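Local coordinates for protein MmeI (Methylophilus methylotrophus, PDB 5HR4) that is a Type IIL restriction-modification enzyme that probably transfers a methyl group from S-adenosyl-L-methionine to adenine N6 in DNA, at residues K245-D248 / E249-A253; L322-I325 / K326-L330; W551-L554 / L555-I559. All blocks are in the same frame, centred on the assembly; numbering follows the deposited sequence.

Contact 1: residues K245-D248 / E249-A253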
loop_
_atom_site.group_PDB
_atom_site.type_symbol
_atom_site.label_atom_id
_atom_site.label_comp_id
_atom_site.label_asym_id
_atom_site.label_seq_id
_atom_site.Cartn_x
_atom_site.Cartn_y
_atom_site.Cartn_z
ATOM N N LYS A 245 -37.111 -30.819 -26.488
ATOM C CA LYS A 245 -36.689 -31.738 -27.537
ATOM C C LYS A 245 -36.420 -31.039 -28.867
ATOM O O LYS A 245 -35.714 -31.596 -29.709
ATOM C CB LYS A 245 -37.740 -32.832 -27.743
ATOM C CG LYS A 245 -38.165 -33.554 -26.471
ATOM C CD LYS A 245 -39.273 -34.540 -26.778
ATOM C CE LYS A 245 -39.559 -35.454 -25.596
ATOM N NZ LYS A 245 -40.515 -34.851 -24.611
ATOM N N ASN A 246 -36.966 -29.850 -29.099
ATOM C CA ASN A 246 -36.771 -29.185 -30.380
ATOM C C ASN A 246 -35.803 -28.022 -30.277
ATOM O O ASN A 246 -35.748 -27.197 -31.193
ATOM C CB ASN A 246 -38.106 -28.689 -30.931
ATOM C CG ASN A 246 -38.681 -27.577 -30.094
ATOM O OD1 ASN A 246 -38.396 -27.495 -28.897
ATOM N ND2 ASN A 246 -39.485 -26.709 -30.703
ATOM N N LEU A 247 -35.069 -27.925 -29.173
ATOM C CA LEU A 247 -34.146 -26.820 -28.960
ATOM C C LEU A 247 -33.193 -26.651 -30.141
ATOM O O LEU A 247 -32.725 -27.626 -30.725
ATOM C CB LEU A 247 -33.357 -27.051 -27.672
ATOM C CG LEU A 247 -32.485 -25.900 -27.174
ATOM C CD1 LEU A 247 -33.292 -24.595 -27.005
ATOM C CD2 LEU A 247 -31.821 -26.321 -25.867
ATOM N N ASP A 248 -32.947 -25.390 -30.505
ATOM C CA ASP A 248 -32.054 -25.042 -31.610
ATOM C C ASP A 248 -30.761 -25.838 -31.529
ATOM O O ASP A 248 -30.108 -25.874 -30.484
ATOM C CB ASP A 248 -31.759 -23.532 -31.569
ATOM C CG ASP A 248 -30.922 -23.046 -32.757
ATOM O OD1 ASP A 248 -29.793 -23.542 -32.964
ATOM O OD2 ASP A 248 -31.388 -22.146 -33.484
ATOM N N GLU A 249 -30.397 -26.486 -32.638
ATOM C CA GLU A 249 -29.207 -27.335 -32.625
ATOM C C GLU A 249 -27.988 -26.558 -32.159
ATOM O O GLU A 249 -27.207 -27.039 -31.332
ATOM C CB GLU A 249 -28.955 -27.930 -34.004
ATOM C CG GLU A 249 -29.767 -29.167 -34.254
ATOM C CD GLU A 249 -29.799 -29.530 -35.717
ATOM O OE1 GLU A 249 -29.033 -28.912 -36.492
ATOM O OE2 GLU A 249 -30.599 -30.419 -36.090
ATOM N N HIS A 250 -27.831 -25.334 -32.657
ATOM C CA HIS A 250 -26.661 -24.547 -32.296
ATOM C C HIS A 250 -26.643 -24.258 -30.797
ATOM O O HIS A 250 -25.583 -24.319 -30.164
ATOM C CB HIS A 250 -26.627 -23.263 -33.132
ATOM C CG HIS A 250 -26.719 -23.495 -34.619
ATOM N ND1 HIS A 250 -26.890 -22.467 -35.524
ATOM C CD2 HIS A 250 -26.655 -24.633 -35.356
ATOM C CE1 HIS A 250 -26.933 -22.960 -36.751
ATOM N NE2 HIS A 250 -26.792 -24.271 -36.676
ATOM N N LEU A 251 -27.809 -23.970 -30.201
ATOM C CA LEU A 251 -27.856 -23.750 -28.756
ATOM C C LEU A 251 -27.650 -25.053 -27.993
ATOM O O LEU A 251 -26.987 -25.069 -26.945
ATOM C CB LEU A 251 -29.182 -23.105 -28.345
ATOM C CG LEU A 251 -29.435 -21.639 -28.709
ATOM C CD1 LEU A 251 -30.933 -21.301 -28.633
ATOM C CD2 LEU A 251 -28.619 -20.698 -27.819
ATOM N N ALA A 252 -28.208 -26.157 -28.501
ATOM C CA ALA A 252 -28.059 -27.442 -27.830
ATOM C C ALA A 252 -26.603 -27.912 -27.762
ATOM O O ALA A 252 -26.292 -28.809 -26.976
ATOM C CB ALA A 252 -28.954 -28.487 -28.518
ATOM N N ALA A 253 -25.694 -27.315 -28.526
ATOM C CA ALA A 253 -24.297 -27.716 -28.441
ATOM C C ALA A 253 -23.606 -27.226 -27.175
ATOM O O ALA A 253 -22.483 -27.654 -26.908
ATOM C CB ALA A 253 -23.535 -27.226 -29.671
#

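Contact 2: residues L322-I325 / K326-L330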
loop_
_atom_site.group_PDB
_atom_site.type_symbol
_atom_site.label_atom_id
_atom_site.label_comp_id
_atom_site.label_asym_id
_atom_site.label_seq_id
_atom_site.Cartn_x
_atom_site.Cartn_y
_atom_site.Cartn_z
ATOM N N LEU A 322 3.547 -14.130 -4.030
ATOM C CA LEU A 322 4.497 -15.218 -3.780
ATOM C C LEU A 322 5.453 -14.880 -2.635
ATOM O O LEU A 322 5.772 -15.756 -1.825
ATOM C CB LEU A 322 5.251 -15.578 -5.063
ATOM C CG LEU A 322 4.323 -16.250 -6.093
ATOM C CD1 LEU A 322 4.869 -16.316 -7.537
ATOM C CD2 LEU A 322 3.967 -17.634 -5.608
ATOM N N LYS A 323 5.894 -13.616 -2.505
ATOM C CA LYS A 323 6.721 -13.290 -1.339
ATOM C C LYS A 323 5.939 -13.425 -0.043
ATOM O O LYS A 323 6.542 -13.500 1.034
ATOM C CB LYS A 323 7.288 -11.857 -1.362
ATOM C CG LYS A 323 7.371 -11.165 -2.679
ATOM C CD LYS A 323 7.333 -9.666 -2.456
ATOM C CE LYS A 323 8.495 -8.969 -3.135
ATOM N NZ LYS A 323 8.386 -7.502 -2.954
ATOM N N LEU A 324 4.607 -13.412 -0.117
ATOM C CA LEU A 324 3.811 -13.510 1.095
ATOM C C LEU A 324 3.394 -14.950 1.406
ATOM O O LEU A 324 3.480 -15.380 2.565
ATOM C CB LEU A 324 2.597 -12.593 0.975
ATOM C CG LEU A 324 1.695 -12.428 2.193
ATOM C CD1 LEU A 324 1.007 -11.126 2.024
ATOM C CD2 LEU A 324 0.656 -13.543 2.307
ATOM N N ILE A 325 2.966 -15.724 0.404
ATOM C CA ILE A 325 2.536 -17.088 0.709
ATOM C C ILE A 325 3.690 -18.085 0.829
ATOM O O ILE A 325 3.496 -19.158 1.422
ATOM C CB ILE A 325 1.519 -17.608 -0.326
ATOM C CG1 ILE A 325 2.173 -17.769 -1.700
ATOM C CG2 ILE A 325 0.271 -16.692 -0.377
ATOM C CD1 ILE A 325 1.227 -18.236 -2.792
ATOM N N LYS A 326 4.878 -17.805 0.286
ATOM C CA LYS A 326 5.958 -18.786 0.443
ATOM C C LYS A 326 6.357 -18.939 1.903
ATOM O O LYS A 326 6.329 -20.073 2.410
ATOM C CB LYS A 326 7.170 -18.429 -0.430
ATOM C CG LYS A 326 7.006 -18.694 -1.933
ATOM C CD LYS A 326 8.126 -18.000 -2.733
ATOM C CE LYS A 326 9.155 -18.992 -3.283
ATOM N NZ LYS A 326 9.668 -19.888 -2.209
ATOM N N PRO A 327 6.690 -17.871 2.641
ATOM C CA PRO A 327 6.922 -18.036 4.083
ATOM C C PRO A 327 5.672 -18.402 4.861
ATOM O O PRO A 327 5.782 -19.101 5.870
ATOM C CB PRO A 327 7.460 -16.665 4.525
ATOM C CG PRO A 327 7.731 -15.910 3.272
ATOM C CD PRO A 327 6.825 -16.460 2.235
ATOM N N LEU A 328 4.487 -17.952 4.453
ATOM C CA LEU A 328 3.311 -18.207 5.284
ATOM C C LEU A 328 3.017 -19.699 5.376
ATOM O O LEU A 328 2.840 -20.240 6.476
ATOM C CB LEU A 328 2.089 -17.450 4.758
ATOM C CG LEU A 328 0.897 -17.376 5.736
ATOM C CD1 LEU A 328 1.312 -16.819 7.110
ATOM C CD2 LEU A 328 -0.285 -16.581 5.158
ATOM N N PHE A 329 2.973 -20.392 4.241
ATOM C CA PHE A 329 2.727 -21.828 4.314
ATOM C C PHE A 329 3.456 -22.617 3.235
ATOM O O PHE A 329 3.883 -23.743 3.493
ATOM C CB PHE A 329 1.224 -22.124 4.223
ATOM C CG PHE A 329 0.553 -21.463 3.064
ATOM C CD1 PHE A 329 -0.008 -20.205 3.199
ATOM C CD2 PHE A 329 0.479 -22.094 1.838
ATOM C CE1 PHE A 329 -0.617 -19.580 2.128
ATOM C CE2 PHE A 329 -0.135 -21.485 0.767
ATOM C CZ PHE A 329 -0.681 -20.213 0.913
ATOM N N LEU A 330 3.607 -22.034 2.038
ATOM C CA LEU A 330 3.878 -22.826 0.842
ATOM C C LEU A 330 5.225 -23.527 0.935
ATOM O O LEU A 330 5.307 -24.749 0.759
ATOM C CB LEU A 330 3.796 -21.942 -0.406
ATOM C CG LEU A 330 3.975 -22.674 -1.745
ATOM C CD1 LEU A 330 3.068 -23.858 -1.826
ATOM C CD2 LEU A 330 3.772 -21.777 -2.949
#

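Contact 3: residues W551-L554 / L555-I559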
loop_
_atom_site.group_PDB
_atom_site.type_symbol
_atom_site.label_atom_id
_atom_site.label_comp_id
_atom_site.label_asym_id
_atom_site.label_seq_id
_atom_site.Cartn_x
_atom_site.Cartn_y
_atom_site.Cartn_z
ATOM N N TRP A 551 0.765 -0.828 17.698
ATOM C CA TRP A 551 1.458 -1.989 18.238
ATOM C C TRP A 551 1.278 -2.199 19.742
ATOM O O TRP A 551 1.326 -3.352 20.193
ATOM C CB TRP A 551 2.929 -1.890 17.843
ATOM C CG TRP A 551 2.979 -2.063 16.381
ATOM C CD1 TRP A 551 3.054 -1.081 15.432
ATOM C CD2 TRP A 551 2.842 -3.296 15.676
ATOM N NE1 TRP A 551 3.014 -1.637 14.173
ATOM C CE2 TRP A 551 2.881 -2.999 14.297
ATOM C CE3 TRP A 551 2.720 -4.633 16.077
ATOM C CZ2 TRP A 551 2.799 -3.990 13.317
ATOM C CZ3 TRP A 551 2.633 -5.611 15.107
ATOM C CH2 TRP A 551 2.672 -5.283 13.741
ATOM N N PRO A 552 1.069 -1.153 20.554
ATOM C CA PRO A 552 0.625 -1.410 21.932
ATOM C C PRO A 552 -0.601 -2.304 21.988
ATOM O O PRO A 552 -0.625 -3.288 22.739
ATOM C CB PRO A 552 0.350 0.000 22.462
ATOM C CG PRO A 552 1.355 0.823 21.783
ATOM C CD PRO A 552 1.444 0.265 20.383
ATOM N N LEU A 553 -1.619 -1.994 21.185
ATOM C CA LEU A 553 -2.820 -2.817 21.174
ATOM C C LEU A 553 -2.533 -4.218 20.644
ATOM O O LEU A 553 -3.059 -5.205 21.175
ATOM C CB LEU A 553 -3.905 -2.142 20.343
ATOM C CG LEU A 553 -5.157 -2.990 20.133
ATOM C CD1 LEU A 553 -5.920 -3.163 21.435
ATOM C CD2 LEU A 553 -6.039 -2.386 19.043
ATOM N N LEU A 554 -1.705 -4.341 19.604
ATOM C CA LEU A 554 -1.480 -5.662 19.025
ATOM C C LEU A 554 -0.695 -6.553 19.982
ATOM O O LEU A 554 -1.057 -7.717 20.195
ATOM C CB LEU A 554 -0.769 -5.549 17.674
ATOM C CG LEU A 554 -1.619 -5.069 16.489
ATOM C CD1 LEU A 554 -0.919 -5.261 15.136
ATOM C CD2 LEU A 554 -2.958 -5.756 16.497
ATOM N N LEU A 555 0.385 -6.024 20.573
ATOM C CA LEU A 555 1.185 -6.835 21.493
ATOM C C LEU A 555 0.354 -7.288 22.689
ATOM O O LEU A 555 0.424 -8.451 23.101
ATOM C CB LEU A 555 2.422 -6.061 21.954
ATOM C CG LEU A 555 3.497 -5.716 20.909
ATOM C CD1 LEU A 555 4.628 -4.906 21.526
ATOM C CD2 LEU A 555 4.068 -6.961 20.262
ATOM N N SER A 556 -0.475 -6.394 23.230
ATOM C CA SER A 556 -1.304 -6.735 24.378
ATOM C C SER A 556 -2.255 -7.886 24.090
ATOM O O SER A 556 -2.748 -8.511 25.033
ATOM C CB SER A 556 -2.109 -5.510 24.830
ATOM O OG SER A 556 -3.259 -5.326 24.019
ATOM N N LEU A 557 -2.538 -8.175 22.822
ATOM C CA LEU A 557 -3.469 -9.240 22.470
ATOM C C LEU A 557 -2.777 -10.567 22.207
ATOM O O LEU A 557 -3.450 -11.541 21.850
ATOM C CB LEU A 557 -4.295 -8.834 21.251
ATOM C CG LEU A 557 -5.318 -7.721 21.516
ATOM C CD1 LEU A 557 -6.165 -7.463 20.276
ATOM C CD2 LEU A 557 -6.207 -8.057 22.707
ATOM N N GLY A 558 -1.462 -10.631 22.397
ATOM C CA GLY A 558 -0.693 -11.820 22.147
ATOM C C GLY A 558 -0.048 -11.883 20.781
ATOM O O GLY A 558 0.578 -12.902 20.460
ATOM N N ILE A 559 -0.174 -10.836 19.963
ATOM C CA ILE A 559 0.268 -10.932 18.579
ATOM C C ILE A 559 1.783 -10.901 18.530
ATOM O O ILE A 559 2.427 -10.046 19.156
ATOM C CB ILE A 559 -0.325 -9.811 17.722
ATOM C CG1 ILE A 559 -1.840 -9.970 17.617
ATOM C CG2 ILE A 559 0.285 -9.870 16.334
ATOM C CD1 ILE A 559 -2.251 -11.133 16.783
#

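Contact 1: residues K245-D248 / E249-A253
Asp248, at the N-cap of the short, weakly bonded helix 249-252, turns OD1 back to the amides of His250 and Leu251. OD1 of Asp248 lies 2.7 Å from His250 N, a weak bond because the N-H...O angle is only 129°, and 3.4 Å from Leu251 N, a straighter but also weak one. With chi1 at -175°, the carboxylate is swung beside the residue's own carbonyl carbon, from where OD1 can face these amides. The backbone adds a firmer bond, Ala252 N to Asp248 O at 2.8 Å, the nitrogen lying almost straight out from the C=O bond. Apolar contacts lie next to the cap: Asp248 CB meets Leu251 CD1 at 3.8 Å, and Leu247 CD1 reaches the same methyl of Leu251 more loosely, at 4.4 Å. Farther out, OD2 of Asp248 forms a salt bridge with Lys217 of helix 209-217, whose Tyr213 touches both His250 and Leu251. Losing the carboxylate to an alanine here would probably leave the amides of His250 and Leu251 without their side-chain acceptor and Lys217 without its charged mate. Two weak amide bonds on one oxygen and a lysine on the other suggest that the helix start and the neighbouring charge together stabilise the ionised carboxylate.

Contact 2: residues L322-I325 / K326-L330
Ile325 and Phe329 form the tight part of this contact, one turn apart on helix 318-340. The far end of the ring meets the branch carbon, Phe329 CZ lying 3.6 Å from Ile325 CB, and Ile325 CG2 is 3.9 Å from the same CZ. A chi1 of 51° places the phenyl between its own backbone N and carbonyl carbon, so that one face looks at Ile325 O, which stands 4.0 Å above the centre of the Phe329 ring. Ile325 O is gripped twice: Phe329 N donates to it from 3.1 Å, tilted from the carbonyl plane, and Leu330 N from 2.9 Å, in the plane. Leu479 and Thr373 touch both Ile325 and Phe329, and the phenyl ring also meets Phe359 and Phe477. The other side is more exposed and meets mostly backbone. There the side chains of Leu322 and Lys326 come no nearer than 4.4 Å, CB to CD, before the lysine bends toward a salt bridge with Asp331. Pro327 brings no N-H, and its CD rests against Lys323 O at 3.2 Å where a helical bond would otherwise form. The shared acceptor marks a wider pi-type turn, 326-330, which includes the kink at Pro327, in a helix that packs on strands 477-480 and 532-538 of the central sheet, an arrangement consistent with the Rossmann-like methyltransferase fold.

Contact 3: residues W551-L554 / L555-I559
Leu554 and Ile559 close helix 544-556 in a Schellman motif, with Gly558 as the residue that leaves the helix at positive phi (95°). Its two diagnostic bonds are both present: Ile559 N donates to Leu554 O at 3.2 Å, and Gly558 N to Leu555 O at 3.0 Å. At these backbone angles any beta carbon on Gly558 would collide with Leu557 O, so a glycine suits the position.

Among the backbone bonds, Leu555 N to Trp551 O is nearly straight at the hydrogen (172°), and Ser556 N to Pro552 O continues the helical pattern. Leu554 O takes a second donor, Leu557 N, which comes from above the carbonyl plane, while Ile559 N arrives from the opposite face. The one side-chain hydrogen bond between 551-554 and 555-559 is that of Ser556, whose OG gives its proton to Leu553 O at 2.9 Å; chi1 of 81° folds the hydroxyl back over the preceding turn, where it joins the weak bond from Leu557 N on the same acceptor.

Apolar contacts complete the end. Leu554 CB meets Ile559 CB at 4.3 Å, the hydrophobic pair spanning the motif, and Leu553 CD1 approaches Leu557 CD1 at 4.5 Å. Outside, Leu554 lies against Tyr518 and Ile559 against Ala522, both of helix 517-524, while Trp551 packs on Ile585 and its NE1 is bonded to Ile541 O. Within the turn, Leu554 CD1 lies over one face of the Trp551 indole, 3.6 Å above its plane and toward the rim of the six-membered ring.

Overall arrangement
The three contacts occur in series along the chain, and none touches another. Contact 1 stands apart, in the helicase spacer domain, its centre about 48 Å from that of contact 2 and 63 Å from that of contact 3; its nearest atom is about 41 Å from the bound DNA. Contacts 2 and 3 are closer neighbours, about 23 Å between centres and 12 Å between nearest atoms, and both meet strand 581-588 of the nine-stranded mixed sheet. Each comes to about 11 Å from the DNA at the nearest atom. Contact 2 does not touch the cofactor analogue sinefungin, the Leu324 side chain being about 9 Å away from it.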